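Local structure of probable enoyl-CoA hydratase/isomerase (Mycobacterium abscessus, 3SWX) at residues Ile22-Pro27 against Pro64-Gly69; Ile126-Glu131 against Ile198-Thr203; Val184-Pro189 against Val194-Ala199. The protein is a probable enoyl-CoA hydratase/isomerase of the crotonase family, likely adding water across, or shifting, a double bond in CoA-linked acyl chains. All coordinates share one frame; numbering follows the deposited sequence.

Contact 1 (Ile22-Pro27 against Pro64-Gly69)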
ATOM      1  N   ILE B  22      14.506 -24.934   2.141  1.00 20.61           N
ATOM      2  CA  ILE B  22      15.008 -25.140   0.795  1.00 20.45           C
ATOM      3  C   ILE B  22      16.111 -24.158   0.549  1.00 20.35           C
ATOM      4  O   ILE B  22      15.910 -22.937   0.706  1.00 19.10           O
ATOM      5  CB  ILE B  22      13.927 -24.865  -0.270  1.00 20.95           C
ATOM      6  CG1 ILE B  22      12.693 -25.753  -0.039  1.00 21.83           C
ATOM      7  CG2 ILE B  22      14.509 -25.032  -1.699  1.00 18.67           C
ATOM      8  CD1 ILE B  22      11.426 -25.241  -0.790  1.00 22.89           C
ATOM      9  N   GLY B  23      17.274 -24.680   0.159  1.00 20.04           N
ATOM     10  CA  GLY B  23      18.430 -23.846  -0.136  1.00 20.26           C
ATOM     11  C   GLY B  23      18.770 -23.886  -1.618  1.00 20.51           C
ATOM     12  O   GLY B  23      18.978 -24.964  -2.178  1.00 20.00           O
ATOM     13  N   LEU B  24      18.773 -22.723  -2.267  1.00 20.14           N
ATOM     14  CA  LEU B  24      19.309 -22.642  -3.616  1.00 20.72           C
ATOM     15  C   LEU B  24      20.757 -23.086  -3.511  1.00 22.03           C
ATOM     16  O   LEU B  24      21.514 -22.599  -2.662  1.00 22.36           O
ATOM     17  CB  LEU B  24      19.208 -21.230  -4.199  1.00 20.29           C
ATOM     18  CG  LEU B  24      17.826 -20.542  -4.215  1.00 18.85           C
ATOM     19  CD1 LEU B  24      17.958 -19.144  -4.830  1.00 18.28           C
ATOM     20  CD2 LEU B  24      16.754 -21.393  -4.949  1.00 16.13           C
ATOM     21  N   ASN B  25      21.159 -24.023  -4.350  1.00 23.30           N
ATOM     22  CA  ASN B  25      22.468 -24.640  -4.153  1.00 24.90           C
ATOM     23  C   ASN B  25      23.303 -24.740  -5.431  1.00 26.41           C
ATOM     24  O   ASN B  25      23.726 -25.825  -5.809  1.00 28.06           O
ATOM     25  CB  ASN B  25      22.300 -26.017  -3.460  1.00 25.05           C
ATOM     26  CG  ASN B  25      23.624 -26.572  -2.950  1.00 26.04           C
ATOM     27  OD1 ASN B  25      24.549 -25.812  -2.675  1.00 28.06           O
ATOM     28  ND2 ASN B  25      23.725 -27.886  -2.844  1.00 24.78           N
ATOM     29  N   ARG B  26      23.558 -23.602  -6.083  1.00 27.29           N
ATOM     30  CA  ARG B  26      24.551 -23.523  -7.176  1.00 28.50           C
ATOM     31  C   ARG B  26      25.557 -22.430  -6.832  1.00 29.27           C
ATOM     32  O   ARG B  26      25.753 -21.470  -7.595  1.00 29.15           O
ATOM     33  CB  ARG B  26      23.887 -23.241  -8.527  1.00 28.80           C
ATOM     34  CG  ARG B  26      22.783 -24.240  -8.896  1.00 29.35           C
ATOM     35  CD  ARG B  26      22.194 -23.956 -10.268  1.00 30.32           C
ATOM     36  NE  ARG B  26      23.196 -24.135 -11.320  1.00 31.67           N
ATOM     37  CZ  ARG B  26      23.504 -23.252 -12.274  1.00 32.22           C
ATOM     38  NH1 ARG B  26      22.889 -22.073 -12.369  1.00 31.40           N
ATOM     39  NH2 ARG B  26      24.450 -23.560 -13.159  1.00 31.25           N
ATOM     40  N   PRO B  27      26.205 -22.571  -5.668  1.00 29.99           N
ATOM     41  CA  PRO B  27      26.994 -21.477  -5.110  1.00 30.56           C
ATOM     42  C   PRO B  27      28.153 -21.021  -6.012  1.00 30.77           C
ATOM     43  O   PRO B  27      28.408 -19.835  -6.083  1.00 31.18           O
ATOM     44  CB  PRO B  27      27.502 -22.056  -3.779  1.00 30.87           C
ATOM     45  CG  PRO B  27      27.446 -23.549  -3.971  1.00 31.70           C
ATOM     46  CD  PRO B  27      26.217 -23.751  -4.788  1.00 30.49           C
ATOM     47  N   PRO B  64      27.828 -17.193  -1.201  1.00 26.35           N
ATOM     48  CA  PRO B  64      28.014 -15.762  -0.927  1.00 26.55           C
ATOM     49  C   PRO B  64      26.763 -14.864  -1.046  1.00 26.04           C
ATOM     50  O   PRO B  64      26.684 -13.855  -0.339  1.00 26.23           O
ATOM     51  CB  PRO B  64      29.094 -15.326  -1.929  1.00 26.96           C
ATOM     52  CG  PRO B  64      29.467 -16.529  -2.712  1.00 27.70           C
ATOM     53  CD  PRO B  64      28.807 -17.724  -2.163  1.00 27.02           C
ATOM     54  N   LEU B  65      25.805 -15.217  -1.898  1.00 25.15           N
ATOM     55  CA  LEU B  65      24.625 -14.382  -2.066  1.00 24.81           C
ATOM     56  C   LEU B  65      23.374 -15.170  -2.458  1.00 23.61           C
ATOM     57  O   LEU B  65      23.447 -16.343  -2.830  1.00 23.76           O
ATOM     58  CB  LEU B  65      24.922 -13.282  -3.076  1.00 25.14           C
ATOM     59  CG  LEU B  65      25.368 -13.750  -4.458  1.00 26.82           C
ATOM     60  CD1 LEU B  65      24.167 -14.007  -5.362  1.00 26.48           C
ATOM     61  CD2 LEU B  65      26.300 -12.699  -5.084  1.00 27.29           C
ATOM     62  N   PHE B  66      22.220 -14.517  -2.353  1.00 22.36           N
ATOM     63  CA  PHE B  66      20.947 -15.191  -2.535  1.00 20.72           C
ATOM     64  C   PHE B  66      20.776 -15.680  -3.977  1.00 20.63           C
ATOM     65  O   PHE B  66      20.578 -16.879  -4.199  1.00 19.63           O
ATOM     66  CB  PHE B  66      19.799 -14.275  -2.093  1.00 20.68           C
ATOM     67  CG  PHE B  66      18.441 -14.864  -2.298  1.00 19.63           C
ATOM     68  CD1 PHE B  66      18.082 -16.035  -1.665  1.00 20.60           C
ATOM     69  CD2 PHE B  66      17.512 -14.237  -3.125  1.00 19.72           C
ATOM     70  CE1 PHE B  66      16.809 -16.592  -1.859  1.00 21.58           C
ATOM     71  CE2 PHE B  66      16.246 -14.768  -3.309  1.00 18.49           C
ATOM     72  CZ  PHE B  66      15.893 -15.949  -2.694  1.00 19.65           C
ATOM     73  N   THR B  67      20.843 -14.763  -4.942  1.00 20.53           N
ATOM     74  CA  THR B  67      20.826 -15.133  -6.358  1.00 21.39           C
ATOM     75  C   THR B  67      21.302 -14.001  -7.253  1.00 22.60           C
ATOM     76  O   THR B  67      20.987 -12.837  -7.028  1.00 23.22           O
ATOM     77  CB  THR B  67      19.434 -15.614  -6.883  1.00 20.93           C
ATOM     78  OG1 THR B  67      19.536 -15.928  -8.281  1.00 20.10           O
ATOM     79  CG2 THR B  67      18.346 -14.550  -6.680  1.00 18.93           C
ATOM     80  N   ALA B  68      22.068 -14.360  -8.270  1.00 24.67           N
ATOM     81  CA  ALA B  68      22.506 -13.402  -9.285  1.00 25.36           C
ATOM     82  C   ALA B  68      21.444 -13.220 -10.390  1.00 26.03           C
ATOM     83  O   ALA B  68      21.661 -12.463 -11.329  1.00 26.51           O
ATOM     84  CB  ALA B  68      23.822 -13.857  -9.875  1.00 26.26           C
ATOM     85  N   GLY B  69      20.291 -13.891 -10.276  1.00 26.14           N
ATOM     86  CA  GLY B  69      19.218 -13.732 -11.258  1.00 26.09           C
ATOM     87  C   GLY B  69      19.163 -14.852 -12.281  1.00 26.99           C
ATOM     88  O   GLY B  69      19.472 -16.004 -11.963  1.00 27.41           O
TER
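The phenyl ring of Phe66 offers one of its faces to Leu24, whose CD1 methyl stands 4.1 Å from Phe66 CE1, while the Phe66 side chain also touches Val107 and Val109 of strand 105-109. The two side chains cross at a slant, with the leucine presenting a single branch. CD1 of Leu24 also packs at 3.5 Å against Phe66 O, so one methyl touches both the ring and the carbonyl oxygen of Phe66. Phe66 CB points away from strand 19-24, yet with CG anti to the backbone N (chi1 178°) the ring swings back within range of the leucine. Phe66 O is not left to the methyl alone: it accepts a hydrogen bond from Asn31 ND2. CD1 of Leu24 further reaches CB of Thr67 at 4.3 Å, whose hydroxyl is gripped twice. Thr67 OG1 accepts from Gly69 N at 2.9 Å with an N-H...O angle of 165°, which makes an ST turn, and it donates to Asn31 O. At the more exposed Pro27-Pro64 end, Pro27 O only grazes Pro64 CD at 4.5 Å. No hydrogen bond joins the two segments; the 149 Å² buried between them is van der Waals packing, carbons against carbons and backbone oxygens. The arrangement fits the crotonase fold, whose loop after strand 56-61, here Phe-Thr-Ala-Gly, probably supplies, as in relatives, one of the two backbone N-H groups of the oxyanion hole.

Contact 2 (Ile126-Glu131 against Ile198-Thr203)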
ATOM      1  N   ILE B 126       6.846 -13.532   3.939  1.00 13.61           N
ATOM      2  CA  ILE B 126       7.692 -12.852   4.936  1.00 12.93           C
ATOM      3  C   ILE B 126       9.125 -12.904   4.453  1.00 13.02           C
ATOM      4  O   ILE B 126       9.605 -13.963   4.000  1.00 12.81           O
ATOM      5  CB  ILE B 126       7.604 -13.494   6.378  1.00 12.93           C
ATOM      6  CG1 ILE B 126       6.172 -13.474   6.943  1.00 13.44           C
ATOM      7  CG2 ILE B 126       8.522 -12.737   7.384  1.00 12.41           C
ATOM      8  CD1 ILE B 126       5.955 -14.499   8.020  1.00 12.50           C
ATOM      9  N   VAL B 127       9.812 -11.764   4.532  1.00 13.38           N
ATOM     10  CA  VAL B 127      11.167 -11.653   4.001  1.00 13.07           C
ATOM     11  C   VAL B 127      12.074 -11.176   5.120  1.00 14.07           C
ATOM     12  O   VAL B 127      11.794 -10.155   5.773  1.00 13.87           O
ATOM     13  CB  VAL B 127      11.259 -10.692   2.780  1.00 13.65           C
ATOM     14  CG1 VAL B 127      12.718 -10.536   2.286  1.00 12.60           C
ATOM     15  CG2 VAL B 127      10.360 -11.167   1.630  1.00 11.83           C
ATOM     16  N   ILE B 128      13.150 -11.925   5.337  1.00 14.02           N
ATOM     17  CA  ILE B 128      14.151 -11.580   6.324  1.00 14.60           C
ATOM     18  C   ILE B 128      15.465 -11.363   5.597  1.00 15.12           C
ATOM     19  O   ILE B 128      15.877 -12.221   4.797  1.00 14.16           O
ATOM     20  CB  ILE B 128      14.361 -12.713   7.340  1.00 14.57           C
ATOM     21  CG1 ILE B 128      13.030 -13.134   7.968  1.00 14.20           C
ATOM     22  CG2 ILE B 128      15.411 -12.290   8.388  1.00 15.22           C
ATOM     23  CD1 ILE B 128      12.333 -12.037   8.790  1.00 16.23           C
ATOM     24  N   ALA B 129      16.124 -10.242   5.907  1.00 15.07           N
ATOM     25  CA  ALA B 129      17.440  -9.925   5.360  1.00 15.97           C
ATOM     26  C   ALA B 129      18.526  -9.878   6.442  1.00 16.57           C
ATOM     27  O   ALA B 129      18.271  -9.422   7.566  1.00 17.41           O
ATOM     28  CB  ALA B 129      17.372  -8.582   4.616  1.00 15.44           C
ATOM     29  N   ASP B 130      19.740 -10.353   6.133  1.00 17.32           N
ATOM     30  CA  ASP B 130      20.866 -10.016   6.984  1.00 18.54           C
ATOM     31  C   ASP B 130      21.370  -8.629   6.563  1.00 19.51           C
ATOM     32  O   ASP B 130      21.003  -8.123   5.498  1.00 17.97           O
ATOM     33  CB  ASP B 130      21.955 -11.135   7.069  1.00 19.45           C
ATOM     34  CG  ASP B 130      23.040 -11.039   5.998  1.00 19.70           C
ATOM     35  OD1 ASP B 130      22.898 -10.289   5.007  1.00 20.10           O
ATOM     36  OD2 ASP B 130      24.057 -11.748   6.165  1.00 19.69           O
ATOM     37  N   GLU B 131      22.202  -8.018   7.407  1.00 20.70           N
ATOM     38  CA  GLU B 131      22.653  -6.634   7.183  1.00 21.59           C
ATOM     39  C   GLU B 131      23.433  -6.394   5.877  1.00 21.11           C
ATOM     40  O   GLU B 131      23.570  -5.244   5.438  1.00 22.19           O
ATOM     41  CB  GLU B 131      23.429  -6.115   8.406  1.00 22.52           C
ATOM     42  CG  GLU B 131      24.582  -6.998   8.858  1.00 27.12           C
ATOM     43  CD  GLU B 131      25.176  -6.575  10.207  1.00 31.40           C
ATOM     44  OE1 GLU B 131      25.123  -5.359  10.527  1.00 33.54           O
ATOM     45  OE2 GLU B 131      25.699  -7.467  10.930  1.00 33.54           O
ATOM     46  N   ILE B 198      13.565 -19.378  10.036  1.00 18.10           N
ATOM     47  CA  ILE B 198      13.079 -20.678  10.554  1.00 17.67           C
ATOM     48  C   ILE B 198      12.390 -20.479  11.909  1.00 18.26           C
ATOM     49  O   ILE B 198      11.359 -21.087  12.178  1.00 17.83           O
ATOM     50  CB  ILE B 198      14.213 -21.717  10.675  1.00 18.50           C
ATOM     51  CG1 ILE B 198      14.736 -22.130   9.300  1.00 17.48           C
ATOM     52  CG2 ILE B 198      13.773 -22.994  11.465  1.00 17.02           C
ATOM     53  CD1 ILE B 198      16.140 -22.763   9.350  1.00 18.82           C
ATOM     54  N   ALA B 199      12.932 -19.621  12.775  1.00 18.34           N
ATOM     55  CA  ALA B 199      12.262 -19.400  14.060  1.00 18.08           C
ATOM     56  C   ALA B 199      10.826 -18.887  13.803  1.00 17.90           C
ATOM     57  O   ALA B 199       9.861 -19.351  14.440  1.00 17.61           O
ATOM     58  CB  ALA B 199      13.063 -18.437  14.973  1.00 18.30           C
ATOM     59  N   ILE B 200      10.679 -17.957  12.855  1.00 17.11           N
ATOM     60  CA  ILE B 200       9.362 -17.400  12.549  1.00 16.53           C
ATOM     61  C   ILE B 200       8.445 -18.451  11.927  1.00 16.36           C
ATOM     62  O   ILE B 200       7.252 -18.501  12.223  1.00 16.22           O
ATOM     63  CB  ILE B 200       9.441 -16.146  11.629  1.00 16.70           C
ATOM     64  CG1 ILE B 200      10.201 -15.008  12.328  1.00 16.48           C
ATOM     65  CG2 ILE B 200       8.016 -15.671  11.284  1.00 14.88           C
ATOM     66  CD1 ILE B 200      10.762 -13.937  11.378  1.00 18.93           C
ATOM     67  N   ALA B 201       9.014 -19.252  11.036  1.00 15.67           N
ATOM     68  CA  ALA B 201       8.326 -20.392  10.438  1.00 15.85           C
ATOM     69  C   ALA B 201       7.811 -21.356  11.515  1.00 15.75           C
ATOM     70  O   ALA B 201       6.695 -21.836  11.428  1.00 15.19           O
ATOM     71  CB  ALA B 201       9.294 -21.127   9.480  1.00 16.02           C
ATOM     72  N   GLN B 202       8.624 -21.614  12.541  1.00 16.09           N
ATOM     73  CA  GLN B 202       8.200 -22.481  13.640  1.00 16.27           C
ATOM     74  C   GLN B 202       7.042 -21.852  14.432  1.00 16.52           C
ATOM     75  O   GLN B 202       6.142 -22.562  14.892  1.00 15.61           O
ATOM     76  CB  GLN B 202       9.375 -22.807  14.569  1.00 17.08           C
ATOM     77  CG  GLN B 202      10.472 -23.661  13.943  1.00 16.96           C
ATOM     78  CD  GLN B 202      10.023 -25.076  13.555  1.00 18.51           C
ATOM     79  OE1 GLN B 202       8.921 -25.517  13.907  1.00 18.38           O
ATOM     80  NE2 GLN B 202      10.883 -25.785  12.799  1.00 16.45           N
ATOM     81  N   THR B 203       7.056 -20.532  14.593  1.00 16.50           N
ATOM     82  CA  THR B 203       5.943 -19.864  15.281  1.00 17.32           C
ATOM     83  C   THR B 203       4.670 -20.057  14.499  1.00 17.56           C
ATOM     84  O   THR B 203       3.623 -20.375  15.076  1.00 17.93           O
ATOM     85  CB  THR B 203       6.205 -18.374  15.492  1.00 16.86           C
ATOM     86  OG1 THR B 203       7.382 -18.242  16.295  1.00 17.01           O
ATOM     87  CG2 THR B 203       5.033 -17.717  16.215  1.00 17.62           C
TER
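Ile200 of helix 193-205 faces two isoleucines of strand 126-130, and each of its two branches meets a different one. Its CD1 approaches CD1 of Ile128 tip to tip at 3.6 Å, with CG1 of Ile128 behind at 4.2 Å. Its CG2 instead meets CD1 of Ile126 at 4.0 Å, where the two chains lie askew. Two torsions divide the work: at chi1 -63°, Ile200 CG1 is anti to the carbonyl carbon and CG2 to the backbone N, which sets the two apart, and the extended chi2 carries CD1 onward to Ile128. Ile126 and Ile128, two positions apart, turn their CB atoms to the same side, toward the helix. Ile128 differs in its outer torsion, chi2 -63° against 158° in Ile126, so its chain is bent where that of Ile126 is extended. All three residues are buried, and the interface is wholly apolar, covering 110 Å². Around it, Ile128 also packs on Thr196 and Ala197, Ile126 on Ile204, and Ile200 on Leu106. Arg165 and Thr169 of a second subunit pack against Ile126 and Ile200 respectively. The helix thus lies over a sheet in which strand 126-130 runs between strands 105-109 and 186-188.

Contact 3 (Val184-Pro189 against Val194-Ala199)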
ATOM      1  N   VAL B 184      11.292  -5.891   2.958  1.00 15.46           N
ATOM      2  CA  VAL B 184      11.976  -6.690   3.967  1.00 14.38           C
ATOM      3  C   VAL B 184      11.340  -6.425   5.327  1.00 14.24           C
ATOM      4  O   VAL B 184      11.225  -5.271   5.729  1.00 13.80           O
ATOM      5  CB  VAL B 184      13.466  -6.298   4.029  1.00 14.53           C
ATOM      6  CG1 VAL B 184      14.128  -6.833   5.332  1.00 12.76           C
ATOM      7  CG2 VAL B 184      14.187  -6.809   2.798  1.00 13.70           C
ATOM      8  N   GLN B 185      10.951  -7.478   6.039  1.00 14.35           N
ATOM      9  CA  GLN B 185      10.238  -7.319   7.315  1.00 14.52           C
ATOM     10  C   GLN B 185      11.187  -7.117   8.476  1.00 15.31           C
ATOM     11  O   GLN B 185      10.840  -6.497   9.467  1.00 15.39           O
ATOM     12  CB  GLN B 185       9.333  -8.516   7.619  1.00 14.26           C
ATOM     13  CG  GLN B 185       7.990  -8.460   6.918  1.00 14.11           C
ATOM     14  CD  GLN B 185       8.125  -8.317   5.419  1.00 13.65           C
ATOM     15  OE1 GLN B 185       8.437  -9.286   4.712  1.00 12.91           O
ATOM     16  NE2 GLN B 185       7.887  -7.103   4.919  1.00 10.88           N
ATOM     17  N   GLU B 186      12.393  -7.642   8.362  1.00 15.82           N
ATOM     18  CA  GLU B 186      13.334  -7.542   9.457  1.00 16.49           C
ATOM     19  C   GLU B 186      14.746  -7.724   8.927  1.00 16.48           C
ATOM     20  O   GLU B 186      14.989  -8.548   8.031  1.00 15.39           O
ATOM     21  CB  GLU B 186      13.000  -8.582  10.535  1.00 17.04           C
ATOM     22  CG  GLU B 186      13.863  -8.452  11.778  1.00 20.56           C
ATOM     23  CD  GLU B 186      13.570  -9.502  12.847  1.00 24.70           C
ATOM     24  OE1 GLU B 186      12.568 -10.275  12.723  1.00 24.78           O
ATOM     25  OE2 GLU B 186      14.375  -9.540  13.818  1.00 26.44           O
ATOM     26  N   ILE B 187      15.650  -6.905   9.464  1.00 16.68           N
ATOM     27  CA  ILE B 187      17.057  -6.993   9.190  1.00 17.20           C
ATOM     28  C   ILE B 187      17.774  -7.521  10.438  1.00 18.04           C
ATOM     29  O   ILE B 187      17.601  -6.990  11.537  1.00 17.79           O
ATOM     30  CB  ILE B 187      17.660  -5.627   8.851  1.00 17.49           C
ATOM     31  CG1 ILE B 187      16.915  -4.942   7.696  1.00 16.50           C
ATOM     32  CG2 ILE B 187      19.165  -5.776   8.508  1.00 16.60           C
ATOM     33  CD1 ILE B 187      17.284  -3.473   7.578  1.00 19.58           C
ATOM     34  N   VAL B 188      18.603  -8.543  10.237  1.00 18.12           N
ATOM     35  CA  VAL B 188      19.329  -9.197  11.322  1.00 18.19           C
ATOM     36  C   VAL B 188      20.834  -9.200  11.039  1.00 19.00           C
ATOM     37  O   VAL B 188      21.258  -8.892   9.913  1.00 18.53           O
ATOM     38  CB  VAL B 188      18.840 -10.642  11.490  1.00 18.57           C
ATOM     39  CG1 VAL B 188      17.343 -10.656  11.864  1.00 18.24           C
ATOM     40  CG2 VAL B 188      19.107 -11.465  10.213  1.00 17.17           C
ATOM     41  N   PRO B 189      21.651  -9.534  12.063  1.00 19.63           N
ATOM     42  CA  PRO B 189      23.103  -9.542  11.869  1.00 20.16           C
ATOM     43  C   PRO B 189      23.581 -10.546  10.827  1.00 20.51           C
ATOM     44  O   PRO B 189      22.877 -11.517  10.519  1.00 19.23           O
ATOM     45  CB  PRO B 189      23.643  -9.896  13.263  1.00 20.80           C
ATOM     46  CG  PRO B 189      22.590  -9.336  14.203  1.00 21.28           C
ATOM     47  CD  PRO B 189      21.296  -9.680  13.488  1.00 19.37           C
ATOM     48  N   VAL B 194      18.732 -16.953   7.818  1.00 18.77           N
ATOM     49  CA  VAL B 194      18.081 -18.272   7.701  1.00 19.29           C
ATOM     50  C   VAL B 194      17.524 -18.730   9.061  1.00 19.12           C
ATOM     51  O   VAL B 194      16.359 -19.082   9.162  1.00 19.34           O
ATOM     52  CB  VAL B 194      19.014 -19.357   7.139  1.00 20.27           C
ATOM     53  CG1 VAL B 194      18.188 -20.604   6.771  1.00 21.80           C
ATOM     54  CG2 VAL B 194      19.812 -18.846   5.922  1.00 19.95           C
ATOM     55  N   ASP B 195      18.326 -18.671  10.115  1.00 19.80           N
ATOM     56  CA  ASP B 195      17.815 -19.033  11.456  1.00 20.24           C
ATOM     57  C   ASP B 195      16.671 -18.137  11.948  1.00 19.15           C
ATOM     58  O   ASP B 195      15.783 -18.627  12.629  1.00 19.30           O
ATOM     59  CB  ASP B 195      18.928 -19.047  12.503  1.00 21.48           C
ATOM     60  CG  ASP B 195      19.953 -20.151  12.255  1.00 24.94           C
ATOM     61  OD1 ASP B 195      19.613 -21.187  11.638  1.00 28.22           O
ATOM     62  OD2 ASP B 195      21.097 -19.962  12.670  1.00 30.02           O
ATOM     63  N   THR B 196      16.684 -16.845  11.611  1.00 17.96           N
ATOM     64  CA  THR B 196      15.594 -15.967  12.015  1.00 17.61           C
ATOM     65  C   THR B 196      14.337 -16.371  11.263  1.00 17.22           C
ATOM     66  O   THR B 196      13.262 -16.472  11.874  1.00 17.25           O
ATOM     67  CB  THR B 196      15.932 -14.466  11.822  1.00 17.78           C
ATOM     68  OG1 THR B 196      17.083 -14.145  12.610  1.00 17.65           O
ATOM     69  CG2 THR B 196      14.767 -13.552  12.253  1.00 15.35           C
ATOM     70  N   ALA B 197      14.474 -16.663   9.970  1.00 16.88           N
ATOM     71  CA  ALA B 197      13.324 -17.080   9.168  1.00 17.34           C
ATOM     72  C   ALA B 197      12.723 -18.419   9.649  1.00 17.60           C
ATOM     73  O   ALA B 197      11.508 -18.560   9.695  1.00 18.17           O
ATOM     74  CB  ALA B 197      13.698 -17.151   7.673  1.00 16.83           C
ATOM     75  N   ILE B 198      13.565 -19.378  10.036  1.00 18.10           N
ATOM     76  CA  ILE B 198      13.079 -20.678  10.554  1.00 17.67           C
ATOM     77  C   ILE B 198      12.390 -20.479  11.909  1.00 18.26           C
ATOM     78  O   ILE B 198      11.359 -21.087  12.178  1.00 17.83           O
ATOM     79  CB  ILE B 198      14.213 -21.717  10.675  1.00 18.50           C
ATOM     80  CG1 ILE B 198      14.736 -22.130   9.300  1.00 17.48           C
ATOM     81  CG2 ILE B 198      13.773 -22.994  11.465  1.00 17.02           C
ATOM     82  CD1 ILE B 198      16.140 -22.763   9.350  1.00 18.82           C
ATOM     83  N   ALA B 199      12.932 -19.621  12.775  1.00 18.34           N
ATOM     84  CA  ALA B 199      12.262 -19.400  14.060  1.00 18.08           C
ATOM     85  C   ALA B 199      10.826 -18.887  13.803  1.00 17.90           C
ATOM     86  O   ALA B 199       9.861 -19.351  14.440  1.00 17.61           O
ATOM     87  CB  ALA B 199      13.063 -18.437  14.973  1.00 18.30           C
TER
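Val188 and Thr196 meet at a tight beta-alpha connection of the crotonase fold, where the edge strand 186-188 turns through a short link into helix 193-205, which then packs back over the strand. The evidence is the sequence gap, four residues between the segments, together with the closest CA pair, Val188 CA and Thr196 CA at 7.8 Å. The two side chains run alongside one another, pointing opposite ways. CG1 of Val188 does most of the touching: it lies 3.6 Å from Thr196 OG1 and 3.9 Å from Thr196 CG2, so a single methyl covers both branches of the threonine. Beside it, Glu186 OE1 stops 4.0 Å from the same CG2 of Thr196, a van der Waals contact. The glutamate is extended, with CG anti to the backbone N (chi1 -175°), and crosses the threonine at about a right angle. Its aliphatic part packs on Ile128 of the neighbouring strand, which Thr196 touches too. The patch is partly buried and covers 105 Å². Strand 186-188 is one of the two outermost of the six in this chain, yet Gln185 NE2 makes a hydrogen bond to Asn162 OD1 of a second subunit, which reaches the contact at this residue. Thr196 turns its hydroxyl back along its own helix: with OG1 beside the backbone N and anti to the carbonyl carbon (chi1 -60°), the group donates to Glu192 O, the carbonyl four residues earlier.

How the contacts relate
Contact 1 closes first, bringing the end of strand 19-24 to the loop after strand 56-61 and enclosing helix 35-50 between its segments. It is complete before the others open and stays apart from them, with centres about 17 Å away from either. Contact 2 closes a longer loop, from strand 126-130 to helix 193-205. Contact 3 starts within that span and closes on the same helix, sharing Ile198 and Ala199, so the two overlap. Strands 126-130 and 186-188 are also sheet neighbours, probably joined by Ala129 O to Val188 N at 2.8 Å. All three contacts reach the same six-stranded sheet.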